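Local atomic coordinates of erythromycin C-12 hydroxylase (Saccharopolyspora erythraea, PDB entry 2JJO), a protein that hydroxylates the macrolactone ring of erythromycin D at C-12, giving erythromycin C, as a heme-dependent cytochrome P450 monooxygenase of erythromycin biosynthesis. Residues A[74-79]-A[292-297]; A[84-89]-A[231-236]; A[97-102]-A[352-357]. The protein carries 1 engineered substitution. All blocks are in the same frame, centred on the assembly; numbering follows the deposited sequence.

Contact 1: A[74-79]-A[292-297]. With EY5 (Erythromycin D), chain C.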
loop_
_atom_site.group_PDB
_atom_site.type_symbol
_atom_site.label_atom_id
_atom_site.label_comp_id
_atom_site.label_asym_id
_atom_site.label_seq_id
_atom_site.Cartn_x
_atom_site.Cartn_y
_atom_site.Cartn_z
ATOM N N THR A 74 -3.765 15.473 12.494
ATOM C CA THR A 74 -3.201 16.726 12.954
ATOM C C THR A 74 -3.886 17.166 14.238
ATOM O O THR A 74 -3.277 17.806 15.062
ATOM C CB THR A 74 -3.135 17.829 11.855
ATOM O OG1 THR A 74 -4.403 17.943 11.229
ATOM C CG2 THR A 74 -2.024 17.517 10.762
ATOM N N ARG A 75 -5.126 16.725 14.427
ATOM C CA ARG A 75 -5.869 16.901 15.680
ATOM C C ARG A 75 -5.058 16.593 16.950
ATOM O O ARG A 75 -5.251 17.242 17.974
ATOM C CB ARG A 75 -7.132 16.000 15.639
ATOM C CG ARG A 75 -7.916 15.888 16.948
ATOM C CD ARG A 75 -9.177 15.041 16.822
ATOM N NE ARG A 75 -10.161 15.665 15.940
ATOM C CZ ARG A 75 -11.200 16.392 16.352
ATOM N NH1 ARG A 75 -11.421 16.632 17.654
ATOM N NH2 ARG A 75 -12.025 16.901 15.447
ATOM N N VAL A 76 -4.162 15.598 16.886
ATOM C CA VAL A 76 -3.423 15.150 18.060
ATOM C C VAL A 76 -1.936 15.457 17.968
ATOM O O VAL A 76 -1.151 14.985 18.794
ATOM C CB VAL A 76 -3.575 13.618 18.288
ATOM C CG1 VAL A 76 -5.022 13.225 18.188
ATOM C CG2 VAL A 76 -2.714 12.841 17.279
ATOM N N ILE A 77 -1.540 16.221 16.948
ATOM C CA ILE A 77 -0.155 16.616 16.801
ATOM C C ILE A 77 -0.045 18.088 17.216
ATOM O O ILE A 77 -0.490 18.994 16.499
ATOM C CB ILE A 77 0.400 16.355 15.360
ATOM C CG1 ILE A 77 0.289 14.854 14.984
ATOM C CG2 ILE A 77 1.834 16.863 15.245
ATOM C CD1 ILE A 77 0.543 14.483 13.498
ATOM N N GLU A 78 0.560 18.309 18.379
ATOM C CA GLU A 78 0.678 19.649 18.974
ATOM C C GLU A 78 1.182 20.684 17.991
ATOM O O GLU A 78 2.306 20.585 17.476
ATOM C CB GLU A 78 1.583 19.637 20.214
ATOM C CG GLU A 78 1.935 21.049 20.781
ATOM C CD GLU A 78 0.760 21.770 21.475
ATOM O OE1 GLU A 78 -0.177 21.078 21.967
ATOM O OE2 GLU A 78 0.788 23.042 21.542
ATOM N N GLY A 79 0.344 21.686 17.747
ATOM C CA GLY A 79 0.709 22.797 16.879
ATOM C C GLY A 79 0.626 22.521 15.392
ATOM O O GLY A 79 0.972 23.389 14.589
ATOM N N GLN A 292 -3.634 4.748 10.859
ATOM C CA GLN A 292 -3.966 5.551 12.028
ATOM C C GLN A 292 -5.236 6.324 11.821
ATOM O O GLN A 292 -5.571 6.641 10.685
ATOM C CB GLN A 292 -2.809 6.447 12.465
ATOM C CG GLN A 292 -1.626 5.697 13.043
ATOM C CD GLN A 292 -0.687 5.231 11.933
ATOM O OE1 GLN A 292 -0.153 6.056 11.179
ATOM N NE2 GLN A 292 -0.495 3.907 11.812
ATOM N N ARG A 293 -5.961 6.549 12.914
ATOM C CA ARG A 293 -7.115 7.434 12.992
ATOM C C ARG A 293 -6.931 8.349 14.233
ATOM O O ARG A 293 -5.982 8.167 15.032
ATOM C CB ARG A 293 -8.442 6.628 13.113
ATOM C CG ARG A 293 -8.802 5.728 11.882
ATOM C CD ARG A 293 -8.860 6.544 10.588
ATOM N NE ARG A 293 -9.371 5.841 9.409
ATOM C CZ ARG A 293 -8.597 5.398 8.411
ATOM N NH1 ARG A 293 -7.253 5.562 8.438
ATOM N NH2 ARG A 293 -9.177 4.825 7.369
ATOM N N THR A 294 -7.837 9.307 14.408
ATOM C CA THR A 294 -7.855 10.122 15.633
ATOM C C THR A 294 -9.278 10.275 16.164
ATOM O O THR A 294 -10.223 10.472 15.389
ATOM C CB THR A 294 -7.221 11.504 15.436
ATOM O OG1 THR A 294 -7.917 12.208 14.404
ATOM C CG2 THR A 294 -5.707 11.375 15.079
ATOM N N THR A 295 -9.450 10.125 17.476
ATOM C CA THR A 295 -10.796 10.191 18.020
ATOM C C THR A 295 -11.240 11.654 18.074
ATOM O O THR A 295 -10.468 12.533 18.480
ATOM C CB THR A 295 -10.932 9.520 19.397
ATOM O OG1 THR A 295 -10.030 10.140 20.312
ATOM C CG2 THR A 295 -10.602 7.996 19.314
ATOM N N THR A 296 -12.484 11.907 17.678
ATOM C CA THR A 296 -13.030 13.251 17.705
ATOM C C THR A 296 -13.846 13.535 18.978
ATOM O O THR A 296 -14.252 14.683 19.219
ATOM C CB THR A 296 -13.971 13.483 16.500
ATOM O OG1 THR A 296 -15.011 12.506 16.557
ATOM C CG2 THR A 296 -13.209 13.333 15.156
ATOM N N LYS A 297 -14.070 12.496 19.783
ATOM C CA LYS A 297 -14.893 12.545 20.982
ATOM C C LYS A 297 -14.600 11.317 21.817
ATOM O O LYS A 297 -14.023 10.333 21.311
ATOM C CB LYS A 297 -16.387 12.568 20.629
ATOM C CG LYS A 297 -16.879 11.333 19.846
ATOM C CD LYS A 297 -18.383 11.449 19.537
ATOM C CE LYS A 297 -19.018 10.060 19.355
ATOM N NZ LYS A 297 -20.535 10.070 19.228
HETATM O O1 EY5 C . 0.817 7.522 0.603
HETATM C C1 EY5 C . -0.002 8.079 1.353
HETATM O O2 EY5 C . -1.345 7.607 1.434
HETATM C C13 EY5 C . -1.762 6.569 0.543
HETATM C C36 EY5 C . -3.160 6.908 0.038
HETATM C C37 EY5 C . -3.226 8.299 -0.524
HETATM C C12 EY5 C . -1.732 5.267 1.329
HETATM C C35 EY5 C . -2.250 5.472 2.753
HETATM C C11 EY5 C . -0.319 4.657 1.340
HETATM O O12 EY5 C . 0.142 4.278 0.024
HETATM C C10 EY5 C . -0.196 3.425 2.250
HETATM C C34 EY5 C . -1.089 2.274 1.728
HETATM C C2 EY5 C . 0.226 9.284 2.248
HETATM C C30 EY5 C . 0.497 10.491 1.351
HETATM C C3 EY5 C . 1.284 9.047 3.328
HETATM O O3 EY5 C . 1.199 10.168 4.241
HETATM C C14 EY5 C . 2.396 10.724 4.737
HETATM O O4 EY5 C . 2.412 10.508 6.151
HETATM C C18 EY5 C . 1.420 11.187 6.915
HETATM C C21 EY5 C . 1.611 10.801 8.388
HETATM C C17 EY5 C . 1.628 12.674 6.714
HETATM O O6 EY5 C . 0.654 13.403 7.472
HETATM C C16 EY5 C . 1.603 13.115 5.236
HETATM C C19 EY5 C . 2.043 14.581 5.156
HETATM O O5 EY5 C . 0.261 13.085 4.745
HETATM C C15 EY5 C . 2.499 12.214 4.370
HETATM C C4 EY5 C . 1.109 7.687 4.056
HETATM C C31 EY5 C . 0.011 7.748 5.141
HETATM C C5 EY5 C . 2.462 7.155 4.561
HETATM C C6 EY5 C . 3.191 6.219 3.576
HETATM C C32 EY5 C . 4.652 6.061 3.985
HETATM O O10 EY5 C . 3.221 6.822 2.260
HETATM C C7 EY5 C . 2.466 4.849 3.633
HETATM C C8 EY5 C . 2.426 4.000 2.370
HETATM C C33 EY5 C . 3.755 3.254 2.182
HETATM C C9 EY5 C . 1.273 3.022 2.377
HETATM O O11 EY5 C . 1.529 1.841 2.431
HETATM O O7 EY5 C . 2.342 6.419 5.773
HETATM C C22 EY5 C . 2.812 7.115 6.928
HETATM O O9 EY5 C . 4.210 7.380 6.873
HETATM C C26 EY5 C . 4.670 8.105 8.018
HETATM C C27 EY5 C . 6.123 8.438 7.794
HETATM C C25 EY5 C . 4.445 7.304 9.306
HETATM C C24 EY5 C . 2.971 6.855 9.405
HETATM N N1 EY5 C . 2.612 5.994 10.575
HETATM C C29 EY5 C . 2.798 6.752 11.823
HETATM C C28 EY5 C . 3.302 4.696 10.678
HETATM C C23 EY5 C . 2.547 6.175 8.106
HETATM O O8 EY5 C . 1.151 5.852 8.165
#

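Contact 2: A[84-89]-A[231-236]. With EY5 (Erythromycin D), chain C.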
loop_
_atom_site.group_PDB
_atom_site.type_symbol
_atom_site.label_atom_id
_atom_site.label_comp_id
_atom_site.label_asym_id
_atom_site.label_seq_id
_atom_site.Cartn_x
_atom_site.Cartn_y
_atom_site.Cartn_z
ATOM N N PRO A 84 -3.285 20.601 3.366
ATOM C CA PRO A 84 -4.383 20.714 2.388
ATOM C C PRO A 84 -4.263 19.741 1.220
ATOM O O PRO A 84 -3.164 19.468 0.794
ATOM C CB PRO A 84 -4.235 22.157 1.879
ATOM C CG PRO A 84 -3.540 22.877 3.006
ATOM C CD PRO A 84 -2.551 21.873 3.502
ATOM N N GLY A 85 -5.373 19.266 0.669
ATOM C CA GLY A 85 -5.340 18.351 -0.494
ATOM C C GLY A 85 -5.037 16.884 -0.195
ATOM O O GLY A 85 -4.990 16.051 -1.100
ATOM N N MET A 86 -4.808 16.543 1.077
ATOM C CA MET A 86 -4.419 15.170 1.425
ATOM C C MET A 86 -5.636 14.283 1.600
ATOM O O MET A 86 -6.206 14.176 2.700
ATOM C CB MET A 86 -3.514 15.127 2.662
ATOM C CG MET A 86 -2.105 15.656 2.412
ATOM S SD MET A 86 -1.347 14.944 0.926
ATOM C CE MET A 86 0.407 15.222 1.270
ATOM N N ILE A 87 -6.047 13.665 0.491
ATOM C CA ILE A 87 -7.289 12.879 0.450
ATOM C C ILE A 87 -7.410 11.828 1.603
ATOM O O ILE A 87 -8.476 11.681 2.237
ATOM C CB ILE A 87 -7.452 12.239 -0.948
ATOM C CG1 ILE A 87 -8.830 11.602 -1.108
ATOM C CG2 ILE A 87 -6.313 11.262 -1.236
ATOM C CD1 ILE A 87 -9.027 10.909 -2.467
ATOM N N HIS A 88 -6.308 11.151 1.900
ATOM C CA HIS A 88 -6.266 10.142 2.944
ATOM C C HIS A 88 -6.379 10.720 4.373
ATOM O O HIS A 88 -6.458 9.945 5.348
ATOM C CB HIS A 88 -4.960 9.330 2.802
ATOM C CG HIS A 88 -3.722 10.149 3.060
ATOM N ND1 HIS A 88 -3.316 11.167 2.218
ATOM C CD2 HIS A 88 -2.836 10.131 4.088
ATOM C CE1 HIS A 88 -2.242 11.748 2.723
ATOM N NE2 HIS A 88 -1.930 11.141 3.854
ATOM N N GLU A 89 -6.362 12.053 4.493
ATOM C CA GLU A 89 -6.503 12.740 5.792
ATOM C C GLU A 89 -7.741 13.633 5.921
ATOM O O GLU A 89 -7.849 14.424 6.866
ATOM C CB GLU A 89 -5.237 13.521 6.126
ATOM C CG GLU A 89 -4.020 12.583 6.335
ATOM C CD GLU A 89 -2.699 13.355 6.590
ATOM O OE1 GLU A 89 -2.699 14.597 6.497
ATOM O OE2 GLU A 89 -1.686 12.708 6.948
ATOM N N ALA A 231 -3.324 21.043 -4.957
ATOM C CA ALA A 231 -3.110 20.150 -6.076
ATOM C C ALA A 231 -1.718 19.508 -6.014
ATOM O O ALA A 231 -1.563 18.348 -6.386
ATOM C CB ALA A 231 -3.375 20.840 -7.385
ATOM N N ALA A 232 -0.713 20.211 -5.504
ATOM C CA ALA A 232 0.607 19.598 -5.437
ATOM C C ALA A 232 0.620 18.510 -4.345
ATOM O O ALA A 232 1.240 17.457 -4.531
ATOM C CB ALA A 232 1.684 20.636 -5.175
ATOM N N ASN A 233 -0.073 18.762 -3.230
ATOM C CA ASN A 233 -0.125 17.770 -2.151
ATOM C C ASN A 233 -0.932 16.548 -2.578
ATOM O O ASN A 233 -0.534 15.433 -2.318
ATOM C CB ASN A 233 -0.690 18.365 -0.855
ATOM C CG ASN A 233 0.267 19.323 -0.170
ATOM O OD1 ASN A 233 1.491 19.218 -0.328
ATOM N ND2 ASN A 233 -0.281 20.269 0.605
ATOM N N PHE A 234 -2.066 16.774 -3.228
ATOM C CA PHE A 234 -2.890 15.696 -3.794
ATOM C C PHE A 234 -2.072 14.826 -4.770
ATOM O O PHE A 234 -2.134 13.594 -4.684
ATOM C CB PHE A 234 -4.128 16.308 -4.494
ATOM C CG PHE A 234 -5.229 15.317 -4.836
ATOM C CD1 PHE A 234 -5.322 14.066 -4.217
ATOM C CD2 PHE A 234 -6.231 15.686 -5.717
ATOM C CE1 PHE A 234 -6.374 13.191 -4.507
ATOM C CE2 PHE A 234 -7.301 14.803 -6.029
ATOM C CZ PHE A 234 -7.374 13.559 -5.404
ATOM N N SER A 235 -1.307 15.450 -5.671
ATOM C CA SER A 235 -0.448 14.725 -6.609
ATOM C C SER A 235 0.613 13.897 -5.866
ATOM O O SER A 235 0.992 12.829 -6.324
ATOM C CB SER A 235 0.284 15.706 -7.560
ATOM O OG SER A 235 -0.635 16.545 -8.286
ATOM N N THR A 236 1.122 14.421 -4.746
ATOM C CA THR A 236 2.177 13.761 -3.993
ATOM C C THR A 236 1.582 12.491 -3.386
ATOM O O THR A 236 2.176 11.410 -3.469
ATOM C CB THR A 236 2.734 14.706 -2.880
ATOM O OG1 THR A 236 3.369 15.833 -3.499
ATOM C CG2 THR A 236 3.756 13.987 -1.991
HETATM O O1 EY5 C . 0.817 7.522 0.603
HETATM C C1 EY5 C . -0.002 8.079 1.353
HETATM O O2 EY5 C . -1.345 7.607 1.434
HETATM C C13 EY5 C . -1.762 6.569 0.543
HETATM C C36 EY5 C . -3.160 6.908 0.038
HETATM C C37 EY5 C . -3.226 8.299 -0.524
HETATM C C12 EY5 C . -1.732 5.267 1.329
HETATM C C35 EY5 C . -2.250 5.472 2.753
HETATM C C11 EY5 C . -0.319 4.657 1.340
HETATM O O12 EY5 C . 0.142 4.278 0.024
HETATM C C10 EY5 C . -0.196 3.425 2.250
HETATM C C34 EY5 C . -1.089 2.274 1.728
HETATM C C2 EY5 C . 0.226 9.284 2.248
HETATM C C30 EY5 C . 0.497 10.491 1.351
HETATM C C3 EY5 C . 1.284 9.047 3.328
HETATM O O3 EY5 C . 1.199 10.168 4.241
HETATM C C14 EY5 C . 2.396 10.724 4.737
HETATM O O4 EY5 C . 2.412 10.508 6.151
HETATM C C18 EY5 C . 1.420 11.187 6.915
HETATM C C21 EY5 C . 1.611 10.801 8.388
HETATM C C17 EY5 C . 1.628 12.674 6.714
HETATM O O6 EY5 C . 0.654 13.403 7.472
HETATM C C16 EY5 C . 1.603 13.115 5.236
HETATM C C19 EY5 C . 2.043 14.581 5.156
HETATM O O5 EY5 C . 0.261 13.085 4.745
HETATM C C15 EY5 C . 2.499 12.214 4.370
HETATM C C4 EY5 C . 1.109 7.687 4.056
HETATM C C31 EY5 C . 0.011 7.748 5.141
HETATM C C5 EY5 C . 2.462 7.155 4.561
HETATM C C6 EY5 C . 3.191 6.219 3.576
HETATM C C32 EY5 C . 4.652 6.061 3.985
HETATM O O10 EY5 C . 3.221 6.822 2.260
HETATM C C7 EY5 C . 2.466 4.849 3.633
HETATM C C8 EY5 C . 2.426 4.000 2.370
HETATM C C33 EY5 C . 3.755 3.254 2.182
HETATM C C9 EY5 C . 1.273 3.022 2.377
HETATM O O11 EY5 C . 1.529 1.841 2.431
HETATM O O7 EY5 C . 2.342 6.419 5.773
HETATM C C22 EY5 C . 2.812 7.115 6.928
HETATM O O9 EY5 C . 4.210 7.380 6.873
HETATM C C26 EY5 C . 4.670 8.105 8.018
HETATM C C27 EY5 C . 6.123 8.438 7.794
HETATM C C25 EY5 C . 4.445 7.304 9.306
HETATM C C24 EY5 C . 2.971 6.855 9.405
HETATM N N1 EY5 C . 2.612 5.994 10.575
HETATM C C29 EY5 C . 2.798 6.752 11.823
HETATM C C28 EY5 C . 3.302 4.696 10.678
HETATM C C23 EY5 C . 2.547 6.175 8.106
HETATM O O8 EY5 C . 1.151 5.852 8.165
#

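Contact 3: A[97-102]-A[352-357]. With HEM (protoporphyrin IX containing Fe), chain B.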
loop_
_atom_site.group_PDB
_atom_site.type_symbol
_atom_site.label_atom_id
_atom_site.label_comp_id
_atom_site.label_asym_id
_atom_site.label_seq_id
_atom_site.Cartn_x
_atom_site.Cartn_y
_atom_site.Cartn_z
ATOM N N ALA A 97 -16.014 15.110 -2.293
ATOM C CA ALA A 97 -15.735 16.088 -3.376
ATOM C C ALA A 97 -14.322 15.939 -3.928
ATOM O O ALA A 97 -14.127 15.992 -5.147
ATOM C CB ALA A 97 -15.983 17.512 -2.893
ATOM N N LEU A 98 -13.345 15.675 -3.054
ATOM C CA LEU A 98 -11.960 15.487 -3.521
ATOM C C LEU A 98 -11.803 14.145 -4.259
ATOM O O LEU A 98 -11.192 14.052 -5.336
ATOM C CB LEU A 98 -10.931 15.651 -2.368
ATOM C CG LEU A 98 -9.410 15.740 -2.718
ATOM C CD1 LEU A 98 -9.122 16.795 -3.803
ATOM C CD2 LEU A 98 -8.477 15.982 -1.499
ATOM N N ARG A 99 -12.341 13.088 -3.678
ATOM C CA ARG A 99 -12.203 11.780 -4.284
ATOM C C ARG A 99 -12.880 11.736 -5.671
ATOM O O ARG A 99 -12.382 11.062 -6.593
ATOM C CB ARG A 99 -12.782 10.699 -3.368
ATOM C CG ARG A 99 -12.553 9.315 -3.903
ATOM C CD ARG A 99 -12.692 8.267 -2.827
ATOM N NE ARG A 99 -12.864 6.920 -3.371
ATOM C CZ ARG A 99 -12.286 5.830 -2.870
ATOM N NH1 ARG A 99 -11.440 5.922 -1.816
ATOM N NH2 ARG A 99 -12.556 4.644 -3.428
ATOM N N LYS A 100 -14.001 12.449 -5.801
ATOM C CA LYS A 100 -14.754 12.517 -7.076
ATOM C C LYS A 100 -13.892 13.060 -8.231
ATOM O O LYS A 100 -14.050 12.654 -9.403
ATOM C CB LYS A 100 -16.033 13.345 -6.900
ATOM C CG LYS A 100 -16.820 13.564 -8.197
ATOM C CD LYS A 100 -18.017 14.453 -7.976
ATOM C CE LYS A 100 -19.094 14.171 -9.035
ATOM N NZ LYS A 100 -20.435 14.752 -8.648
ATOM N N VAL A 101 -12.935 13.919 -7.894
ATOM C CA VAL A 101 -12.001 14.483 -8.895
ATOM C C VAL A 101 -11.304 13.413 -9.706
ATOM O O VAL A 101 -11.153 13.580 -10.936
ATOM C CB VAL A 101 -10.895 15.377 -8.248
ATOM C CG1 VAL A 101 -9.869 15.820 -9.305
ATOM C CG2 VAL A 101 -11.511 16.601 -7.555
ATOM N N VAL A 102 -10.894 12.322 -9.032
ATOM C CA VAL A 102 -10.066 11.284 -9.652
ATOM C C VAL A 102 -10.741 9.899 -9.802
ATOM O O VAL A 102 -10.173 8.976 -10.410
ATOM C CB VAL A 102 -8.709 11.111 -8.876
ATOM C CG1 VAL A 102 -7.879 12.384 -8.949
ATOM C CG2 VAL A 102 -8.980 10.738 -7.427
ATOM N N PHE A 352 -11.510 3.199 1.244
ATOM C CA PHE A 352 -11.082 1.976 0.548
ATOM C C PHE A 352 -10.271 2.346 -0.698
ATOM O O PHE A 352 -10.725 3.170 -1.521
ATOM C CB PHE A 352 -12.285 1.123 0.186
ATOM C CG PHE A 352 -11.933 -0.237 -0.408
ATOM C CD1 PHE A 352 -11.774 -1.351 0.423
ATOM C CD2 PHE A 352 -11.747 -0.386 -1.799
ATOM C CE1 PHE A 352 -11.468 -2.593 -0.110
ATOM C CE2 PHE A 352 -11.429 -1.637 -2.352
ATOM C CZ PHE A 352 -11.281 -2.735 -1.516
ATOM N N CYS A 353 -9.088 1.720 -0.812
ATOM C CA CYS A 353 -8.111 2.018 -1.855
ATOM C C CYS A 353 -8.721 2.316 -3.218
ATOM O O CYS A 353 -9.347 1.438 -3.842
ATOM C CB CYS A 353 -7.109 0.876 -1.984
ATOM S SG CYS A 353 -5.866 1.098 -3.282
ATOM N N LEU A 354 -8.534 3.548 -3.676
ATOM C CA LEU A 354 -8.874 3.912 -5.067
ATOM C C LEU A 354 -8.149 3.078 -6.128
ATOM O O LEU A 354 -8.729 2.761 -7.169
ATOM C CB LEU A 354 -8.579 5.405 -5.284
ATOM C CG LEU A 354 -9.296 6.366 -6.247
ATOM C CD1 LEU A 354 -10.843 6.210 -6.386
ATOM C CD2 LEU A 354 -8.912 7.786 -5.775
ATOM N N GLY A 355 -6.885 2.728 -5.864
ATOM C CA GLY A 355 -6.069 1.986 -6.829
ATOM C C GLY A 355 -6.269 0.481 -6.841
ATOM O O GLY A 355 -5.538 -0.232 -7.556
ATOM N N ALA A 356 -7.239 -0.029 -6.054
ATOM C CA ALA A 356 -7.378 -1.476 -5.903
ATOM C C ALA A 356 -7.462 -2.283 -7.210
ATOM O O ALA A 356 -6.754 -3.280 -7.371
ATOM C CB ALA A 356 -8.547 -1.854 -4.926
ATOM N N PRO A 357 -8.342 -1.877 -8.146
ATOM C CA PRO A 357 -8.311 -2.637 -9.404
ATOM C C PRO A 357 -6.951 -2.587 -10.118
ATOM O O PRO A 357 -6.566 -3.559 -10.715
ATOM C CB PRO A 357 -9.433 -1.987 -10.260
ATOM C CG PRO A 357 -9.748 -0.701 -9.595
ATOM C CD PRO A 357 -9.395 -0.841 -8.131
HETATM C CHA HEM B . -5.799 4.206 -0.084
HETATM C CHB HEM B . -3.507 -0.042 0.207
HETATM C CHC HEM B . -2.257 0.386 -4.470
HETATM C CHD HEM B . -4.258 4.795 -4.659
HETATM C C1A HEM B . -5.323 3.005 0.366
HETATM C C2A HEM B . -5.631 2.449 1.667
HETATM C C3A HEM B . -4.998 1.282 1.757
HETATM C C4A HEM B . -4.286 1.061 0.508
HETATM C CMA HEM B . -4.994 0.291 2.966
HETATM C CAA HEM B . -6.548 3.125 2.730
HETATM C CBA HEM B . -5.762 3.987 3.748
HETATM C CGA HEM B . -6.628 4.459 4.918
HETATM O O1A HEM B . -7.782 3.926 5.083
HETATM O O2A HEM B . -6.144 5.347 5.726
HETATM C C1B HEM B . -2.975 -0.308 -1.061
HETATM C C2B HEM B . -2.271 -1.499 -1.413
HETATM C C3B HEM B . -1.912 -1.402 -2.705
HETATM C C4B HEM B . -2.423 -0.123 -3.214
HETATM C CMB HEM B . -1.978 -2.663 -0.417
HETATM C CAB HEM B . -1.105 -2.445 -3.523
HETATM C CBB HEM B . -1.235 -3.779 -3.307
HETATM C C1C HEM B . -2.673 1.625 -4.927
HETATM C C2C HEM B . -2.426 2.153 -6.267
HETATM C C3C HEM B . -3.006 3.372 -6.324
HETATM C C4C HEM B . -3.582 3.664 -5.015
HETATM C CMC HEM B . -1.693 1.377 -7.397
HETATM C CAC HEM B . -3.011 4.334 -7.524
HETATM C CBC HEM B . -2.609 5.602 -7.352
HETATM C C1D HEM B . -4.843 5.063 -3.447
HETATM C C2D HEM B . -5.485 6.306 -3.091
HETATM C C3D HEM B . -5.972 6.095 -1.679
HETATM C C4D HEM B . -5.550 4.773 -1.313
HETATM C CMD HEM B . -5.670 7.580 -3.964
HETATM C CAD HEM B . -6.705 7.078 -0.763
HETATM C CBD HEM B . -8.181 6.798 -0.942
HETATM C CGD HEM B . -8.995 7.739 -0.085
HETATM O O1D HEM B . -8.499 8.190 0.980
HETATM O O2D HEM B . -10.161 8.043 -0.457
HETATM N NA HEM B . -4.512 2.145 -0.321
HETATM N NB HEM B . -3.036 0.532 -2.178
HETATM N NC HEM B . -3.366 2.578 -4.192
HETATM N ND HEM B . -4.890 4.192 -2.377
HETATM FE FE HEM B . -4.130 2.286 -2.307
HETATM O O HOH W 1 -1.640 2.731 -1.714
#

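Contact 1: A[74-79]-A[292-297]
Where strand 290-295 of the P450 mixed sheet runs out, beside the outer strand 69-70, Arg75 and Val76 of the 3-10 turn 74-76 lie against Thr294 and Thr295 at the strand's end and Thr296 just past it. The backbones stay apart, 7.1 Å between Arg75 CA and Thr294 CA, and side chains fill the interval. Two extended torsions of Arg75, chi1 of 171° and chi2 next to it, carry CD to 3.3 Å from Thr295 O; the bend at chi3 then turns the guanidinium toward Thr296. The methyl CG2 of Thr296 sits above one face, displaced toward the rim, 3.8 Å from Arg75 NH2. The charge finds its partner outside the two segments, in a salt bridge from Arg75 NH1 to Asp309. Val76 supplies the apolar half, its CG1 meeting Thr294 CG2 at 3.7 Å, while Thr294 OG1 is hydrogen-bonded to Asp72 O.

The same strand reaches both ligands. Gln292 OE1 accepts from N1 of erythromycin D at 2.8 Å and, over a longer 3.3 Å, from its O8. Arg293 NH1 donates to Gln292 O at 3.0 Å, while its NH2 bonds a heme propionate. Between the segments the evidence is for van der Waals contact, whereas the polar groups bond to other partners, among them Asp309, Asp72, the substrate and the heme; an amide oxygen facing the sugar amine probably favours its protonated form.

Contact 2: A[84-89]-A[231-236]
The loop 84-89, which carries the substrate-binding pair His88 and Glu89, packs through Pro84 to Ile87 on helix 228-259 of the P450 fold. The directed bond between them runs from Asn233 ND2 to Pro84 O, 3.0 Å long with 153° at the hydrogen; it lies in the carbonyl plane and close to the plane of the amide. Gly85 follows with positive phi and brings its CA to 4.9 Å from Phe234 CA. Closer still, Gly85 O makes a CA-H...O contact with Phe234 CA at 3.4 Å.

Met86, the centre of an inverse gamma turn, bends at chi2 (-49°), which brings SD to 3.4 Å from Asn233 O; the two side chains cross at about a right angle. Phe234 has CG anti to its backbone N (chi1 -166°), and the ring swings alongside the loop until CE1 lies 3.8 Å from Ile87 CG2. Helix 94-103 packs on the same ring through Leu98 and Val102.

His88 is sandwiched: Glu89 CG covers one face and C2 of erythromycin D the other, while Met86 SD lies in the ring plane, off CE1. Thus the methionine that meets the helix also borders the substrate-binding imidazole. Next along the rim, His88 NE2 donates to the ligand's O5 at 3.1 Å, with a weak second bond to O3. Glu89 OE2 accepts from two sugar hydroxyls, O5 at 3.0 Å and O6 at a very short 2.5 Å.

Contact 3: A[97-102]-A[352-357]
With CG opposite the backbone N (chi1 -175°) and an extended chain as far as NE, Arg99 stretches from helix 94-103 to the cysteine-ligand loop on the proximal side of the heme. Leu354 starts likewise, CG turned from its own N (chi1 -150°), and runs past the arginine in the opposite direction; with chi2 of 39° it lays CD1 over one face of the guanidinium, 3.7 Å from Arg99 NE.

The end of the arginine is held in its own plane. NH1 and NH2 of Arg99 both donate to Phe352 O, at 2.9 and 3.0 Å, an end-on grip on a single oxygen. The two approaches differ: NH2 arrives nearly along the C=O axis, whereas NH1 is tilted from the carbonyl plane. NH1 also donates to O2D of a heme propionate at 2.8 Å, again at the guanidinium edge, and His95 and His351 add further hydrogen bonds to the heme.

Leu354 uses its other methyl, CD2, in a tight 3.4 Å contact with Val102 CG2, the two side chains crossing at about a right angle; the same CD2 also touches the heme methyl CMD. Between Phe352 and Leu354 stands Cys353, the axial ligand, its SG 2.3 Å from the heme iron. A type I turn from Cys353 to Ala356 leads into helix 356-374, and Gly355 CA lies against the porphyrin.

One guanidinium therefore joins the carbonyl preceding the axial cysteine to a propionate of the same heme. Its positive charge probably offsets the propionate's negative charge, and three bonds through two nitrogens restrict its rotation.

How the contacts relate
Contacts 2 and 3 adjoin, their centres about 12 Å apart: helix 94-103 is common ground, Phe234 CE2 lying 3.5 Å from Leu98 CD1. Contact 1 stands off at the end of strand 290-295, its centre about 18 Å from that of contact 2 and about 23 Å from that of contact 3. Along the chain, contact 2 is nested within the loop closed by contact 1, while contact 3 alternates with both. Segments 74-79 and 84-89 share the loop between strand 69-70 and helix 94-103. Segments 292-297 and 84-89 hold erythromycin D by different sugars, and contact 3 carries the heme's axial cysteine, so distant chain segments converge on one active site.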